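Local coordinates for malonyl CoA-acyl carrier protein transacylase (Synechocystis sp. PCC 6803 substr. Kazusa, PDB 4RR5) that transfers the malonyl group from malonyl-CoA to holo-acyl carrier protein, supplying malonyl-ACP for fatty acid biosynthesis, at residues F101-A104 / T105-L109; V242-R245 / E246-N250. One frame throughout, in Å; residues are numbered along the deposited sequence.

Contact 1: residues F101-A104 / T105-L109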
loop_
_atom_site.group_PDB
_atom_site.type_symbol
_atom_site.label_atom_id
_atom_site.label_comp_id
_atom_site.label_asym_id
_atom_site.label_seq_id
_atom_site.Cartn_x
_atom_site.Cartn_y
_atom_site.Cartn_z
ATOM N N PHE A 101 -13.496 3.501 -8.396
ATOM C CA PHE A 101 -14.153 2.290 -8.876
ATOM C C PHE A 101 -14.864 1.654 -7.705
ATOM O O PHE A 101 -14.547 1.963 -6.549
ATOM C CB PHE A 101 -13.175 1.294 -9.501
ATOM C CG PHE A 101 -11.905 1.117 -8.724
ATOM C CD1 PHE A 101 -11.913 0.534 -7.469
ATOM C CD2 PHE A 101 -10.690 1.529 -9.260
ATOM C CE1 PHE A 101 -10.731 0.372 -6.751
ATOM C CE2 PHE A 101 -9.510 1.379 -8.549
ATOM C CZ PHE A 101 -9.529 0.788 -7.286
ATOM N N ASP A 102 -15.811 0.764 -7.998
ATOM C CA ASP A 102 -16.559 0.093 -6.942
ATOM C C ASP A 102 -15.741 -1.032 -6.307
ATOM O O ASP A 102 -14.663 -1.405 -6.798
ATOM C CB ASP A 102 -17.893 -0.449 -7.473
ATOM C CG ASP A 102 -17.733 -1.332 -8.710
ATOM O OD1 ASP A 102 -16.690 -1.991 -8.871
ATOM O OD2 ASP A 102 -18.669 -1.372 -9.530
ATOM N N PHE A 103 -16.278 -1.574 -5.219
ATOM C CA PHE A 103 -15.629 -2.653 -4.490
ATOM C C PHE A 103 -15.167 -3.786 -5.413
ATOM O O PHE A 103 -13.974 -4.089 -5.468
ATOM C CB PHE A 103 -16.568 -3.194 -3.407
ATOM C CG PHE A 103 -15.987 -4.335 -2.641
ATOM C CD1 PHE A 103 -14.871 -4.140 -1.835
ATOM C CD2 PHE A 103 -16.520 -5.607 -2.758
ATOM C CE1 PHE A 103 -14.299 -5.193 -1.144
ATOM C CE2 PHE A 103 -15.960 -6.670 -2.078
ATOM C CZ PHE A 103 -14.846 -6.470 -1.267
ATOM N N ALA A 104 -16.098 -4.385 -6.154
ATOM C CA ALA A 104 -15.787 -5.549 -6.995
ATOM C C ALA A 104 -14.726 -5.289 -8.063
ATOM O O ALA A 104 -13.845 -6.123 -8.259
ATOM C CB ALA A 104 -17.062 -6.078 -7.660
ATOM N N THR A 105 -14.822 -4.156 -8.766
ATOM C CA THR A 105 -13.855 -3.817 -9.821
ATOM C C THR A 105 -12.465 -3.769 -9.214
ATOM O O THR A 105 -11.501 -4.259 -9.790
ATOM C CB THR A 105 -14.149 -2.442 -10.509
ATOM O OG1 THR A 105 -15.470 -2.428 -11.072
ATOM C CG2 THR A 105 -13.139 -2.159 -11.603
ATOM N N GLY A 106 -12.388 -3.181 -8.029
ATOM C CA GLY A 106 -11.128 -3.032 -7.336
ATOM C C GLY A 106 -10.516 -4.358 -6.954
ATOM O O GLY A 106 -9.314 -4.548 -7.124
ATOM N N LEU A 107 -11.338 -5.268 -6.438
ATOM C CA LEU A 107 -10.858 -6.571 -6.011
ATOM C C LEU A 107 -10.337 -7.345 -7.212
ATOM O O LEU A 107 -9.294 -7.989 -7.132
ATOM C CB LEU A 107 -11.967 -7.352 -5.295
ATOM C CG LEU A 107 -11.556 -8.700 -4.693
ATOM C CD1 LEU A 107 -10.215 -8.606 -3.964
ATOM C CD2 LEU A 107 -12.620 -9.177 -3.743
ATOM N N GLN A 108 -11.042 -7.266 -8.338
ATOM C CA GLN A 108 -10.568 -7.951 -9.539
ATOM C C GLN A 108 -9.201 -7.403 -9.994
ATOM O O GLN A 108 -8.301 -8.179 -10.340
ATOM C CB GLN A 108 -11.596 -7.851 -10.669
ATOM C CG GLN A 108 -11.306 -8.807 -11.846
ATOM C CD GLN A 108 -11.171 -10.289 -11.434
ATOM O OE1 GLN A 108 -10.230 -10.977 -11.851
ATOM N NE2 GLN A 108 -12.120 -10.781 -10.644
ATOM N N LEU A 109 -9.033 -6.080 -9.956
ATOM C CA LEU A 109 -7.732 -5.472 -10.243
ATOM C C LEU A 109 -6.644 -5.963 -9.297
ATOM O O LEU A 109 -5.557 -6.351 -9.729
ATOM C CB LEU A 109 -7.825 -3.945 -10.177
ATOM C CG LEU A 109 -8.667 -3.346 -11.300
ATOM C CD1 LEU A 109 -8.939 -1.890 -11.052
ATOM C CD2 LEU A 109 -7.925 -3.551 -12.615
HETATM O O HOH W 1 -16.186 0.596 -10.908
#

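Contact 2: residues V242-R245 / E246-N250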
loop_
_atom_site.group_PDB
_atom_site.type_symbol
_atom_site.label_atom_id
_atom_site.label_comp_id
_atom_site.label_asym_id
_atom_site.label_seq_id
_atom_site.Cartn_x
_atom_site.Cartn_y
_atom_site.Cartn_z
ATOM N N VAL A 242 7.572 4.260 -4.536
ATOM C CA VAL A 242 6.560 4.715 -3.603
ATOM C C VAL A 242 7.102 5.895 -2.787
ATOM O O VAL A 242 7.926 5.738 -1.862
ATOM C CB VAL A 242 6.110 3.571 -2.681
ATOM C CG1 VAL A 242 5.132 4.077 -1.649
ATOM C CG2 VAL A 242 5.469 2.472 -3.514
ATOM N N ARG A 243 6.637 7.082 -3.161
ATOM C CA ARG A 243 7.056 8.323 -2.532
ATOM C C ARG A 243 6.199 8.629 -1.306
ATOM O O ARG A 243 5.469 9.624 -1.273
ATOM C CB ARG A 243 6.984 9.440 -3.559
ATOM C CG ARG A 243 7.708 9.025 -4.829
ATOM C CD ARG A 243 7.473 9.954 -5.980
ATOM N NE ARG A 243 7.756 11.326 -5.588
ATOM C CZ ARG A 243 7.578 12.374 -6.376
ATOM N NH1 ARG A 243 7.113 12.210 -7.609
ATOM N NH2 ARG A 243 7.862 13.580 -5.917
ATOM N N TRP A 244 6.289 7.764 -0.295
ATOM C CA TRP A 244 5.402 7.888 0.853
ATOM C C TRP A 244 5.834 9.030 1.754
ATOM O O TRP A 244 4.988 9.755 2.278
ATOM C CB TRP A 244 5.321 6.592 1.656
ATOM C CG TRP A 244 4.196 6.661 2.618
ATOM C CD1 TRP A 244 4.275 6.887 3.962
ATOM C CD2 TRP A 244 2.805 6.576 2.306
ATOM N NE1 TRP A 244 3.015 6.935 4.509
ATOM C CE2 TRP A 244 2.093 6.755 3.511
ATOM C CE3 TRP A 244 2.088 6.365 1.124
ATOM C CZ2 TRP A 244 0.698 6.707 3.571
ATOM C CZ3 TRP A 244 0.703 6.335 1.183
ATOM C CH2 TRP A 244 0.026 6.506 2.398
ATOM N N ARG A 245 7.140 9.205 1.925
ATOM C CA ARG A 245 7.653 10.351 2.680
ATOM C C ARG A 245 7.006 11.644 2.195
ATOM O O ARG A 245 6.412 12.382 2.979
ATOM C CB ARG A 245 9.180 10.443 2.568
ATOM C CG ARG A 245 9.786 11.681 3.248
ATOM C CD ARG A 245 11.310 11.809 3.048
ATOM N NE ARG A 245 11.741 11.819 1.645
ATOM C CZ ARG A 245 11.700 12.880 0.836
ATOM N NH1 ARG A 245 11.225 14.044 1.263
ATOM N NH2 ARG A 245 12.128 12.777 -0.417
ATOM N N GLU A 246 7.102 11.888 0.892
ATOM C CA GLU A 246 6.523 13.078 0.272
ATOM C C GLU A 246 5.012 13.090 0.388
ATOM O O GLU A 246 4.379 14.145 0.324
ATOM C CB GLU A 246 6.913 13.168 -1.207
ATOM C CG GLU A 246 8.383 13.470 -1.473
ATOM C CD GLU A 246 8.741 13.315 -2.941
ATOM O OE1 GLU A 246 9.033 12.185 -3.370
ATOM O OE2 GLU A 246 8.718 14.320 -3.682
ATOM N N THR A 247 4.422 11.914 0.540
ATOM C CA THR A 247 2.976 11.851 0.654
ATOM C C THR A 247 2.559 12.502 1.965
ATOM O O THR A 247 1.651 13.343 1.997
ATOM C CB THR A 247 2.473 10.414 0.569
ATOM O OG1 THR A 247 2.724 9.916 -0.753
ATOM C CG2 THR A 247 0.989 10.372 0.837
ATOM N N MET A 248 3.269 12.143 3.030
ATOM C CA MET A 248 2.992 12.660 4.364
ATOM C C MET A 248 3.255 14.164 4.489
ATOM O O MET A 248 2.469 14.895 5.105
ATOM C CB MET A 248 3.812 11.880 5.392
ATOM C CG MET A 248 3.364 10.443 5.497
ATOM S SD MET A 248 4.336 9.451 6.608
ATOM C CE MET A 248 5.918 9.455 5.748
ATOM N N VAL A 249 4.353 14.623 3.899
ATOM C CA VAL A 249 4.683 16.042 3.906
ATOM C C VAL A 249 3.622 16.853 3.173
ATOM O O VAL A 249 3.218 17.922 3.646
ATOM C CB VAL A 249 6.054 16.313 3.256
ATOM C CG1 VAL A 249 6.389 17.792 3.335
ATOM C CG2 VAL A 249 7.138 15.482 3.919
ATOM N N ASN A 250 3.176 16.343 2.023
ATOM C CA ASN A 250 2.136 17.005 1.232
ATOM C C ASN A 250 0.838 17.125 1.996
ATOM O O ASN A 250 0.121 18.119 1.881
ATOM C CB ASN A 250 1.881 16.255 -0.065
ATOM C CG ASN A 250 3.016 16.405 -1.050
ATOM O OD1 ASN A 250 4.104 16.861 -0.694
ATOM N ND2 ASN A 250 2.774 16.018 -2.297
#

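Contact 1: residues F101-A104 / T105-L109
OD1 of D102 is gripped twice by T105, once by its backbone and once by its hydroxyl: T105 N donates to D102 OD1 over 2.9 Å, nearly in line with the C-O bond, and T105 OG1 donates to the same D102 OD1 over 2.6 Å, from the syn side but 30° out of the carboxylate plane. This makes D102 the N-cap of helix 103-119, satisfying an amide of the first turn. With D102 CG between its own backbone N and carbonyl carbon (chi1 53°), the carboxylate swings back over the helix start. T105 OG1, placed beside its own backbone N, also accepts a hydrogen bond from a water 3.1 Å away, and that water accepts from D102 N, so a second path joins the two residues. Regular helical bonding begins at once, with G106 N donating to D102 O at 3.1 Å. On the inner side the F101 ring lies obliquely against the start of the helix, its CE1 3.5 Å from G106 CA. F208 meets that ring edge-to-face, and Y64 OH bonds to F103 O, which also accepts from L107 N. One turn further along, L109 CD1 comes to 4.2 Å from F101 CE2.

Contact 2: residues V242-R245 / E246-N250
The indole of W244 carries T247 CG2 on one face, 4.1 Å from the centroid of the six-membered ring, a CH-pi contact only 13° off the ring normal. M248 SD lies obliquely 4.3 Å from the centroid of the W244 five-membered ring, a Met-aromatic contact; the side chains cross at about a right angle, and M248 CE comes to 3.5 Å from W244 CD1. Both contacts belong to the first turn of helix 244-254, where the chain leaves strand 242-243 through an inverse gamma turn centred on R243. The second flat pair lies on another side of that turn: the R243 guanidinium presents its edge to the E246 carboxylate, their planes 36° apart, in a two-nitrogen, side-on salt bridge. R243 NE donates to E246 OE1 at 2.7 Å from above the carboxylate plane, and R243 NH2 to E246 OE2 at 2.5 Å on the syn side but tilted out of that plane. The bend at chi3 of R243 (52°) turns this edge toward the glutamate. E246 CG lies over one face of the R245 guanidinium, whose NE is taken by D151 in a salt bridge. W244 NE1 bonds to Y259 OH, and its ring meets that of H87. At the helix start T247 OG1 donates to R243 O over 2.8 Å, from above the carbonyl plane, and T247 N adds a weak bond to the same oxygen.

In the fold
Along the chain the two contacts come in series, neither nested nor crossing, and each spans a helix start rather than closing a long loop. Contact 1 comes first, where the chain after helix 90-97 turns into helix 103-119, whose opening turn packs against helices 25-38, 56-76, 90-97 and 193-204. Contact 2 follows much later, where the short edge strand 242-243 of the mixed sheet gives way to helix 244-254, which faces helix 267-273 and strand 220-221. The centres of contact 1 and contact 2 are about 25 Å apart, on opposite sides of the chain's centre. Contact 2 lies nearer the probable catalytic residues: the W244 side chain is about 8 Å from that of S88.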